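Local coordinates for protein triphenylmethane reductase (Citrobacter sp., PDB 2JL1) that binds NADP(H) in a Rossmann-type domain and probably uses it to reduce triphenylmethane dyes to their colourless leuco forms, at residues Arg139-Phe147 against Val170-Leu178; Ser227-Leu235 against Thr245-Asp253. One frame throughout, in Å; residues are numbered along the deposited sequence. Where two conformers were deposited one is given.

Contact 1. Residues Arg139-Phe147 against Val170-Leu178; sequences RNALYTDFF and VNSVTRNEL. With NAP (NADP nicotinamide-adenine-dinucleotide phosphate), chain B; GOL (glycerol), chain C; GOL (glycerol), chain F.
Tyr143 and Arg175 are brought together by their first torsions: each side chain leaves with CG anti to its own carbonyl carbon (chi1 -57° in Tyr143, -84° in Arg175), and the arginine then runs extended from CG to NE across the tyrosine ring at about a right angle. Its CG lies over the ring centre, 3.6 Å from the Tyr143 centroid, a CH-pi contact, and its guanidinium also lies along the ring, the planes 57° apart. From over the same face, Arg175 NE donates to NADP O2N, a diphosphate oxygen, at 2.7 Å. The nicotinamide carboxamide of NADP covers the opposite face, while Leu178 CD1 lies at the edge, in the ring plane, 3.5 Å from Tyr143 CE1. A large flat residue suits this place because both its faces can be covered at once, by the carboxamide and by Arg175 CG, while Tyr143 OH donates to NADP O5D (2.9 Å). This is the nicotinamide side of the Rossmann-fold pocket of an NmrA-like protein, where the loop leaving strand 135-140 meets the start of helix 175-186. Here the loop itself holds the carboxamide: Ala141 O accepts from N7N, and Tyr143 N donates to O7N. A single beta bridge joins Tyr143 to Val173. Val173 N donates to Leu142 O, and Thr144 N donates to Val173 O at 3.1 Å from well above the carbonyl plane. Small hydroxyl residues fit beside this bridge, Thr144 OG1 and Ser172 OG being hydrogen-bonded at 2.7 Å. Thr174 caps helix 175-186 by accepting from Glu177 N, and Asp145 OD1 takes the Arg175 N-H on its syn side at 2.9 Å. The same aspartate makes a long salt bridge from OD2 to Arg175 NH1 (3.8 Å).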
loop_
_atom_site.group_PDB
_atom_site.type_symbol
_atom_site.label_atom_id
_atom_site.label_comp_id
_atom_site.label_asym_id
_atom_site.label_seq_id
_atom_site.Cartn_x
_atom_site.Cartn_y
_atom_site.Cartn_z
ATOM N N ARG A 139 -3.289 15.142 -0.528
ATOM C CA ARG A 139 -1.858 14.838 -0.573
ATOM C C ARG A 139 -1.066 16.087 -0.215
ATOM O O ARG A 139 -0.838 16.947 -1.059
ATOM C CB ARG A 139 -1.467 14.325 -1.960
ATOM C CG ARG A 139 -2.011 12.948 -2.299
ATOM C CD ARG A 139 -1.405 12.493 -3.600
ATOM N NE ARG A 139 -1.440 11.039 -3.747
ATOM C CZ ARG A 139 -0.730 10.386 -4.672
ATOM N NH1 ARG A 139 0.038 11.069 -5.525
ATOM N NH2 ARG A 139 -0.773 9.061 -4.753
ATOM N N ASN A 140 -0.678 16.200 1.052
ATOM C CA ASN A 140 -0.107 17.445 1.561
ATOM C C ASN A 140 1.353 17.610 1.158
ATOM O O ASN A 140 2.087 16.639 1.096
ATOM C CB ASN A 140 -0.239 17.523 3.085
ATOM C CG ASN A 140 -1.673 17.746 3.540
ATOM O OD1 ASN A 140 -2.552 18.109 2.745
ATOM N ND2 ASN A 140 -1.925 17.489 4.812
ATOM N N ALA A 141 1.754 18.862 0.912
ATOM C CA ALA A 141 3.155 19.238 0.830
ATOM C C ALA A 141 3.836 19.139 2.202
ATOM O O ALA A 141 3.174 19.062 3.247
ATOM C CB ALA A 141 3.264 20.694 0.337
ATOM N N LEU A 142 5.169 19.159 2.196
ATOM C CA LEU A 142 5.905 19.465 3.411
ATOM C C LEU A 142 5.372 20.763 4.031
ATOM O O LEU A 142 4.943 21.658 3.304
ATOM C CB LEU A 142 7.389 19.615 3.097
ATOM C CG LEU A 142 8.084 18.401 2.466
ATOM C CD1 LEU A 142 9.526 18.818 2.069
ATOM C CD2 LEU A 142 8.091 17.210 3.472
ATOM N N TYR A 143 5.382 20.849 5.366
ATOM C CA TYR A 143 4.944 22.050 6.080
ATOM C C TYR A 143 5.967 23.175 6.001
ATOM O O TYR A 143 7.117 22.976 6.337
ATOM C CB TYR A 143 4.671 21.754 7.562
ATOM C CG TYR A 143 3.654 20.665 7.841
ATOM C CD1 TYR A 143 2.540 20.507 7.032
ATOM C CD2 TYR A 143 3.790 19.828 8.953
ATOM C CE1 TYR A 143 1.578 19.492 7.288
ATOM C CE2 TYR A 143 2.848 18.823 9.227
ATOM C CZ TYR A 143 1.741 18.677 8.393
ATOM O OH TYR A 143 0.802 17.722 8.652
ATOM N N THR A 144 5.530 24.357 5.563
ATOM C CA THR A 144 6.381 25.556 5.622
ATOM C C THR A 144 6.858 25.775 7.066
ATOM O O THR A 144 7.987 26.214 7.286
ATOM C CB THR A 144 5.600 26.768 5.141
ATOM O OG1 THR A 144 5.145 26.513 3.815
ATOM C CG2 THR A 144 6.451 28.054 5.155
ATOM N N ASP A 145 5.999 25.415 8.033
ATOM C CA ASP A 145 6.274 25.588 9.484
ATOM C C ASP A 145 7.494 24.810 9.937
ATOM O O ASP A 145 8.098 25.168 10.932
ATOM C CB ASP A 145 5.078 25.130 10.366
ATOM C CG ASP A 145 3.723 25.485 9.779
ATOM O OD1 ASP A 145 3.423 25.087 8.639
ATOM O OD2 ASP A 145 2.911 26.131 10.487
ATOM N N PHE A 146 7.859 23.754 9.203
ATOM C CA PHE A 146 9.048 22.961 9.520
ATOM C C PHE A 146 10.284 23.837 9.360
ATOM O O PHE A 146 11.194 23.766 10.173
ATOM C CB PHE A 146 9.151 21.699 8.643
ATOM C CG PHE A 146 10.321 20.812 8.987
ATOM C CD1 PHE A 146 10.297 20.027 10.147
ATOM C CD2 PHE A 146 11.451 20.775 8.172
ATOM C CE1 PHE A 146 11.374 19.212 10.482
ATOM C CE2 PHE A 146 12.548 19.973 8.509
ATOM C CZ PHE A 146 12.497 19.183 9.668
ATOM N N PHE A 147 10.266 24.711 8.349
ATOM C CA PHE A 147 11.409 25.552 7.989
ATOM C C PHE A 147 11.309 26.999 8.544
ATOM O O PHE A 147 12.312 27.675 8.774
ATOM C CB PHE A 147 11.518 25.607 6.459
ATOM C CG PHE A 147 11.478 24.253 5.797
ATOM C CD1 PHE A 147 12.572 23.405 5.866
ATOM C CD2 PHE A 147 10.331 23.817 5.136
ATOM C CE1 PHE A 147 12.548 22.140 5.242
ATOM C CE2 PHE A 147 10.293 22.557 4.519
ATOM C CZ PHE A 147 11.389 21.717 4.591
ATOM N N VAL A 170 11.299 24.551 -3.104
ATOM C CA VAL A 170 10.406 24.124 -2.033
ATOM C C VAL A 170 8.958 24.558 -2.303
ATOM O O VAL A 170 8.654 25.744 -2.365
ATOM C CB VAL A 170 10.873 24.643 -0.631
ATOM C CG1 VAL A 170 10.038 24.005 0.501
ATOM C CG2 VAL A 170 12.372 24.335 -0.381
ATOM N N ASN A 171 8.065 23.581 -2.374
ATOM C CA ASN A 171 6.641 23.806 -2.689
ATOM C C ASN A 171 5.774 23.716 -1.419
ATOM O O ASN A 171 4.549 23.472 -1.487
ATOM C CB ASN A 171 6.203 22.767 -3.728
ATOM C CG ASN A 171 6.249 21.351 -3.169
ATOM O OD1 ASN A 171 6.597 21.149 -1.980
ATOM N ND2 ASN A 171 5.904 20.370 -3.997
ATOM N N SER A 172 6.411 23.933 -0.263
ATOM C CA SER A 172 5.744 23.815 1.041
ATOM C C SER A 172 4.526 24.721 1.211
ATOM O O SER A 172 4.410 25.762 0.571
ATOM C CB SER A 172 6.734 24.063 2.186
ATOM O OG SER A 172 7.124 25.439 2.243
ATOM N N VAL A 173 3.595 24.318 2.059
ATOM C CA VAL A 173 2.505 25.216 2.450
ATOM C C VAL A 173 2.296 25.051 3.957
ATOM O O VAL A 173 2.604 24.002 4.520
ATOM C CB VAL A 173 1.197 24.931 1.678
ATOM C CG1 VAL A 173 1.303 25.323 0.193
ATOM C CG2 VAL A 173 0.827 23.472 1.804
ATOM N N THR A 174 1.755 26.077 4.599
ATOM C CA THR A 174 1.572 26.079 6.060
ATOM C C THR A 174 0.534 25.015 6.492
ATOM O O THR A 174 -0.388 24.679 5.741
ATOM C CB THR A 174 1.150 27.446 6.590
ATOM O OG1 THR A 174 -0.114 27.795 6.033
ATOM C CG2 THR A 174 2.195 28.576 6.232
ATOM N N ARG A 175 0.698 24.484 7.701
ATOM C CA ARG A 175 -0.307 23.588 8.310
ATOM C C ARG A 175 -1.663 24.244 8.302
ATOM O O ARG A 175 -2.671 23.575 8.082
ATOM C CB ARG A 175 0.022 23.310 9.761
ATOM C CG ARG A 175 0.976 22.220 9.984
ATOM C CD ARG A 175 0.966 21.855 11.455
ATOM N NE ARG A 175 2.191 21.123 11.729
ATOM C CZ ARG A 175 3.292 21.685 12.209
ATOM N NH1 ARG A 175 3.292 22.973 12.524
ATOM N NH2 ARG A 175 4.373 20.945 12.403
ATOM N N ASN A 176 -1.682 25.550 8.570
ATOM C CA ASN A 176 -2.928 26.298 8.603
ATOM C C ASN A 176 -3.703 26.187 7.298
ATOM O O ASN A 176 -4.884 25.873 7.312
ATOM C CB ASN A 176 -2.709 27.758 8.971
ATOM C CG ASN A 176 -3.996 28.510 9.035
ATOM O OD1 ASN A 176 -4.198 29.470 8.298
ATOM N ND2 ASN A 176 -4.901 28.054 9.880
ATOM N N GLU A 177 -3.032 26.410 6.174
ATOM C CA GLU A 177 -3.693 26.314 4.864
ATOM C C GLU A 177 -4.061 24.892 4.488
ATOM O O GLU A 177 -5.096 24.677 3.875
ATOM C CB GLU A 177 -2.848 26.945 3.753
ATOM C CG GLU A 177 -2.643 28.438 3.933
ATOM C CD GLU A 177 -1.791 29.048 2.853
ATOM O OE1 GLU A 177 -0.623 28.616 2.647
ATOM O OE2 GLU A 177 -2.291 30.005 2.255
ATOM N N LEU A 178 -3.232 23.922 4.859
ATOM C CA LEU A 178 -3.577 22.513 4.626
ATOM C C LEU A 178 -4.784 22.112 5.463
ATOM O O LEU A 178 -5.635 21.343 5.014
ATOM C CB LEU A 178 -2.408 21.608 4.957
ATOM C CG LEU A 178 -1.235 21.825 4.013
ATOM C CD1 LEU A 178 0.051 21.167 4.580
ATOM C CD2 LEU A 178 -1.602 21.338 2.597
HETATM P PA NAP B . 1.691 16.188 15.333
HETATM O O1A NAP B . 2.996 15.589 15.725
HETATM O O2A NAP B . 1.396 17.505 15.935
HETATM O O5B NAP B . 0.482 15.192 15.631
HETATM C C5B NAP B . 0.543 13.793 15.457
HETATM C C4B NAP B . -0.767 13.282 16.037
HETATM O O4B NAP B . -0.847 11.865 15.938
HETATM C C3B NAP B . -0.828 13.655 17.518
HETATM O O3B NAP B . -2.090 14.196 17.814
HETATM C C2B NAP B . -0.676 12.341 18.230
HETATM O O2B NAP B . -1.473 12.298 19.371
HETATM C C1B NAP B . -1.241 11.378 17.206
HETATM N N9A NAP B . -0.791 10.013 17.509
HETATM C C8A NAP B . 0.487 9.566 17.706
HETATM N N7A NAP B . 0.426 8.239 17.968
HETATM C C5A NAP B . -0.872 7.853 17.962
HETATM C C6A NAP B . -1.495 6.624 18.176
HETATM N N6A NAP B . -0.786 5.534 18.458
HETATM N N1A NAP B . -2.867 6.547 18.094
HETATM C C2A NAP B . -3.614 7.671 17.817
HETATM N N3A NAP B . -2.997 8.882 17.598
HETATM C C4A NAP B . -1.644 8.965 17.677
HETATM O O3 NAP B . 1.696 16.300 13.711
HETATM P PN NAP B . 1.135 17.456 12.741
HETATM O O1N NAP B . -0.237 17.755 13.182
HETATM O O2N NAP B . 2.143 18.549 12.658
HETATM O O5D NAP B . 1.017 16.659 11.308
HETATM C C5D NAP B . 0.059 15.621 11.151
HETATM C C4D NAP B . 0.594 14.373 10.439
HETATM O O4D NAP B . 1.192 14.755 9.211
HETATM C C3D NAP B . 1.688 13.656 11.233
HETATM O O3D NAP B . 1.224 12.632 12.077
HETATM C C2D NAP B . 2.629 13.113 10.175
HETATM O O2D NAP B . 2.307 11.814 9.723
HETATM C C1D NAP B . 2.411 14.057 9.012
HETATM N N1N NAP B . 3.581 14.945 8.916
HETATM C C2N NAP B . 3.697 15.688 7.785
HETATM C C3N NAP B . 4.781 16.499 7.607
HETATM C C7N NAP B . 4.924 17.292 6.379
HETATM O O7N NAP B . 6.017 18.206 6.342
HETATM N N7N NAP B . 4.052 17.063 5.390
HETATM C C4N NAP B . 5.730 16.644 8.641
HETATM C C5N NAP B . 5.551 15.959 9.818
HETATM C C6N NAP B . 4.488 15.056 9.928
HETATM P P2B NAP B . -0.891 12.664 20.833
HETATM O O1X NAP B . -1.257 14.109 21.112
HETATM O O2X NAP B . 0.618 12.505 20.910
HETATM O O3X NAP B . -1.582 11.710 21.785
HETATM C C1 GOL C . 2.442 28.630 0.445
HETATM O O1 GOL C . 1.406 29.248 1.184
HETATM C C2 GOL C . 3.785 28.641 1.189
HETATM O O2 GOL C . 3.670 28.702 2.599
HETATM C C3 GOL C . 4.742 29.697 0.647
HETATM O O3 GOL C . 4.803 29.613 -0.766
HETATM C C1 GOL F . 6.972 17.792 -1.154
HETATM O O1 GOL F . 6.282 18.878 -0.546
HETATM C C2 GOL F . 6.069 17.009 -2.132
HETATM O O2 GOL F . 6.185 17.503 -3.431
HETATM C C3 GOL F . 6.506 15.542 -2.181
HETATM O O3 GOL F . 6.704 15.020 -3.480
HETATM O O HOH W 1 -4.852 18.500 4.370
HETATM O O HOH W 2 0.621 27.054 9.997
#

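Contact 2. Residues Ser227-Leu235 against Thr245-Asp253; sequences SFEEEKNFL and TEITAAIYD. Unlike the reference sequence in segment 245-253: Thr245 (reference Ala).
Helices 228-235 and 245-253 run roughly antiparallel, with 144° between their directions and axes 8.7 Å apart at closest approach; Phe228 pairs with Ala249 and Lys232 with Thr245 in register. Ser227 starts the first helix with a capping box, its OG accepting from Glu230 N while Glu230 OE1 accepts from Ser227 N. Phe228 then sends its ring toward the second helix, CG anti to the backbone N (chi1 -175°), as a knob among Glu246, Ala249, Ala250 and Asp253. Alanine suits the floor of this hole: Ala249 CB lies over one ring face, offset toward the rim, 3.8 Å from Phe228 CE1, and Glu246 OE2 approaches the ring edge. Lys232 and Glu246 lie side by side, pointing the same way, so that Lys232 NZ forms a salt bridge with Glu246 OE1 at 3.1 Å. A second salt bridge joins Lys232 NZ to Glu229 OE1 at 3.2 Å, so the lysine centres a network with both carboxylates. On the other flank, the carboxylate of Glu231 stands almost perpendicular to the Tyr252 ring and sets OE2 at its edge, 3.4 Å from Tyr252 CE2. Leu235 CD1 meets the methyl of Thr248, whose hydroxyl is hydrogen-bonded to Phe244 O of its own helix. The pair lies beside the small two-stranded sheet: Glu231 touches Val162 of strand 160-163, Tyr252 packs edge-to-face with Phe206, and helix 144-147 packs against helix 242-256.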
loop_
_atom_site.group_PDB
_atom_site.type_symbol
_atom_site.label_atom_id
_atom_site.label_comp_id
_atom_site.label_asym_id
_atom_site.label_seq_id
_atom_site.Cartn_x
_atom_site.Cartn_y
_atom_site.Cartn_z
ATOM N N SER A 227 27.516 20.406 3.277
ATOM C CA SER A 227 27.241 19.009 2.978
ATOM C C SER A 227 26.234 18.385 3.958
ATOM O O SER A 227 25.997 18.913 5.044
ATOM C CB SER A 227 28.549 18.206 2.970
ATOM O OG SER A 227 29.049 17.969 4.283
ATOM N N PHE A 228 25.645 17.263 3.556
ATOM C CA PHE A 228 24.878 16.409 4.444
ATOM C C PHE A 228 25.560 16.192 5.808
ATOM O O PHE A 228 24.945 16.393 6.864
ATOM C CB PHE A 228 24.636 15.064 3.771
ATOM C CG PHE A 228 23.739 14.134 4.553
ATOM C CD1 PHE A 228 22.361 14.154 4.359
ATOM C CD2 PHE A 228 24.274 13.216 5.454
ATOM C CE1 PHE A 228 21.523 13.284 5.067
ATOM C CE2 PHE A 228 23.436 12.351 6.171
ATOM C CZ PHE A 228 22.060 12.392 5.973
ATOM N N GLU A 229 26.819 15.779 5.784
ATOM C CA GLU A 229 27.528 15.447 7.025
ATOM C C GLU A 229 27.873 16.724 7.809
ATOM O O GLU A 229 27.793 16.744 9.036
ATOM C CB GLU A 229 28.774 14.582 6.740
ATOM C CG GLU A 229 28.999 13.379 7.702
ATOM C CD GLU A 229 27.841 12.347 7.736
ATOM O OE1 GLU A 229 27.213 12.222 8.809
ATOM O OE2 GLU A 229 27.555 11.657 6.714
ATOM N N GLU A 230 28.204 17.801 7.107
ATOM C CA GLU A 230 28.382 19.084 7.775
ATOM C C GLU A 230 27.077 19.569 8.433
ATOM O O GLU A 230 27.103 20.088 9.544
ATOM C CB GLU A 230 28.925 20.123 6.814
ATOM C CG GLU A 230 30.394 19.906 6.439
ATOM C CD GLU A 230 30.846 20.819 5.321
ATOM O OE1 GLU A 230 30.061 21.085 4.380
ATOM O OE2 GLU A 230 32.002 21.279 5.383
ATOM N N GLU A 231 25.945 19.380 7.760
ATOM C CA GLU A 231 24.641 19.733 8.340
ATOM C C GLU A 231 24.345 18.970 9.636
ATOM O O GLU A 231 24.060 19.590 10.664
ATOM C CB GLU A 231 23.500 19.532 7.338
ATOM C CG GLU A 231 22.121 20.015 7.855
ATOM C CD GLU A 231 22.030 21.537 8.026
ATOM O OE1 GLU A 231 22.833 22.281 7.416
ATOM O OE2 GLU A 231 21.147 21.984 8.775
ATOM N N LYS A 232 24.405 17.638 9.565
ATOM C CA LYS A 232 24.161 16.751 10.711
ATOM C C LYS A 232 24.952 17.205 11.931
ATOM O O LYS A 232 24.385 17.321 13.030
ATOM C CB LYS A 232 24.492 15.302 10.345
ATOM C CG LYS A 232 23.631 14.240 11.029
ATOM C CD LYS A 232 23.510 12.965 10.176
ATOM C CE LYS A 232 24.621 11.952 10.486
ATOM N NZ LYS A 232 24.538 10.667 9.692
ATOM N N ASN A 233 26.242 17.493 11.732
ATOM C CA ASN A 233 27.135 17.980 12.787
ATOM C C ASN A 233 26.841 19.396 13.291
ATOM O O ASN A 233 26.996 19.685 14.491
ATOM C CB ASN A 233 28.592 17.935 12.314
ATOM C CG ASN A 233 29.059 16.533 11.952
ATOM O OD1 ASN A 233 28.350 15.540 12.162
ATOM N ND2 ASN A 233 30.268 16.445 11.416
ATOM N N PHE A 234 26.448 20.281 12.382
ATOM C CA PHE A 234 26.080 21.648 12.743
ATOM C C PHE A 234 24.879 21.630 13.698
ATOM O O PHE A 234 24.856 22.348 14.698
ATOM C CB PHE A 234 25.777 22.492 11.484
ATOM C CG PHE A 234 25.042 23.776 11.775
ATOM C CD1 PHE A 234 25.732 24.897 12.240
ATOM C CD2 PHE A 234 23.658 23.852 11.615
ATOM C CE1 PHE A 234 25.055 26.078 12.526
ATOM C CE2 PHE A 234 22.970 25.034 11.895
ATOM C CZ PHE A 234 23.669 26.150 12.353
ATOM N N LEU A 235 23.905 20.780 13.395
ATOM C CA LEU A 235 22.670 20.715 14.148
ATOM C C LEU A 235 22.882 20.087 15.527
ATOM O O LEU A 235 22.351 20.597 16.521
ATOM C CB LEU A 235 21.600 19.953 13.368
ATOM C CG LEU A 235 21.047 20.562 12.062
ATOM C CD1 LEU A 235 20.065 19.601 11.400
ATOM C CD2 LEU A 235 20.396 21.943 12.295
ATOM N N THR A 245 18.378 15.451 13.946
ATOM C CA THR A 245 19.359 16.138 13.118
ATOM C C THR A 245 19.597 15.391 11.793
ATOM O O THR A 245 19.791 15.999 10.732
ATOM C CB THR A 245 20.658 16.367 13.892
ATOM O OG1 THR A 245 21.383 17.431 13.285
ATOM C CG2 THR A 245 21.519 15.135 13.899
ATOM N N GLU A 246 19.555 14.064 11.888
ATOM C CA GLU A 246 19.641 13.166 10.754
ATOM C C GLU A 246 18.417 13.303 9.860
ATOM O O GLU A 246 18.563 13.334 8.640
ATOM C CB GLU A 246 19.793 11.719 11.247
ATOM C CG GLU A 246 19.345 10.648 10.275
ATOM C CD GLU A 246 20.230 10.536 9.058
ATOM O OE1 GLU A 246 21.471 10.643 9.217
ATOM O OE2 GLU A 246 19.679 10.320 7.944
ATOM N N ILE A 247 17.225 13.379 10.461
ATOM C CA ILE A 247 15.977 13.535 9.706
ATOM C C ILE A 247 15.964 14.869 8.935
ATOM O O ILE A 247 15.584 14.935 7.766
ATOM C CB ILE A 247 14.721 13.508 10.637
ATOM C CG1 ILE A 247 14.696 12.268 11.547
ATOM C CG2 ILE A 247 13.422 13.642 9.804
ATOM C CD1 ILE A 247 14.443 10.928 10.851
ATOM N N THR A 248 16.386 15.922 9.614
ATOM C CA THR A 248 16.419 17.256 9.040
ATOM C C THR A 248 17.402 17.315 7.855
ATOM O O THR A 248 17.057 17.808 6.775
ATOM C CB THR A 248 16.796 18.264 10.126
ATOM O OG1 THR A 248 15.789 18.219 11.154
ATOM C CG2 THR A 248 16.904 19.678 9.567
ATOM N N ALA A 249 18.622 16.818 8.065
ATOM C CA ALA A 249 19.605 16.753 6.977
ATOM C C ALA A 249 19.067 15.917 5.818
ATOM O O ALA A 249 19.374 16.210 4.661
ATOM C CB ALA A 249 20.917 16.195 7.456
ATOM N N ALA A 250 18.275 14.879 6.110
ATOM C CA ALA A 250 17.797 14.008 5.039
ATOM C C ALA A 250 16.727 14.723 4.220
ATOM O O ALA A 250 16.627 14.528 3.005
ATOM C CB ALA A 250 17.269 12.682 5.589
ATOM N N ILE A 251 15.933 15.552 4.891
ATOM C CA ILE A 251 14.869 16.310 4.220
ATOM C C ILE A 251 15.514 17.388 3.329
ATOM O O ILE A 251 15.073 17.606 2.200
ATOM C CB ILE A 251 13.870 16.910 5.256
ATOM C CG1 ILE A 251 12.942 15.797 5.789
ATOM C CG2 ILE A 251 13.016 18.014 4.640
ATOM C CD1 ILE A 251 12.090 16.223 7.054
ATOM N N TYR A 252 16.570 18.040 3.826
ATOM C CA TYR A 252 17.287 19.024 3.012
ATOM C C TYR A 252 17.925 18.341 1.799
ATOM O O TYR A 252 17.921 18.875 0.711
ATOM C CB TYR A 252 18.384 19.699 3.826
ATOM C CG TYR A 252 17.926 20.727 4.843
ATOM C CD1 TYR A 252 16.812 21.541 4.617
ATOM C CD2 TYR A 252 18.669 20.938 5.999
ATOM C CE1 TYR A 252 16.425 22.510 5.548
ATOM C CE2 TYR A 252 18.301 21.904 6.942
ATOM C CZ TYR A 252 17.178 22.680 6.706
ATOM O OH TYR A 252 16.843 23.638 7.621
ATOM N N ASP A 253 18.450 17.142 1.993
ATOM C CA ASP A 253 19.107 16.422 0.892
ATOM C C ASP A 253 18.078 16.056 -0.190
ATOM O O ASP A 253 18.351 16.184 -1.379
ATOM C CB ASP A 253 19.848 15.173 1.430
ATOM C CG ASP A 253 20.594 14.424 0.340
ATOM O OD1 ASP A 253 20.137 13.340 -0.053
ATOM O OD2 ASP A 253 21.620 14.926 -0.143
HETATM O O HOH W 3 19.040 24.476 9.620
#

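In the fold
Contact 1 is buried near the middle of the chain, whereas contact 2 is only partly buried, its centre about 21 Å from that of the chain. Their chemistry follows: 139-147 with 170-178 joins irregular backbone by main-chain and hydroxyl bonds and turns two side chains to the cofactor, while 227-235 with 245-253 joins two regular helices by a ring set among two alanines and two acidic residues and by a charged network. They hold no common helix or strand but touch directly. Phe146 CZ lies 3.7 Å from Thr248 OG1, and Phe147 CE1 is 3.9 Å from Tyr252 CE1. The short, weakly bonded helix 144-147 thus joins the loop that holds the nicotinamide to the helical pair of contact 2.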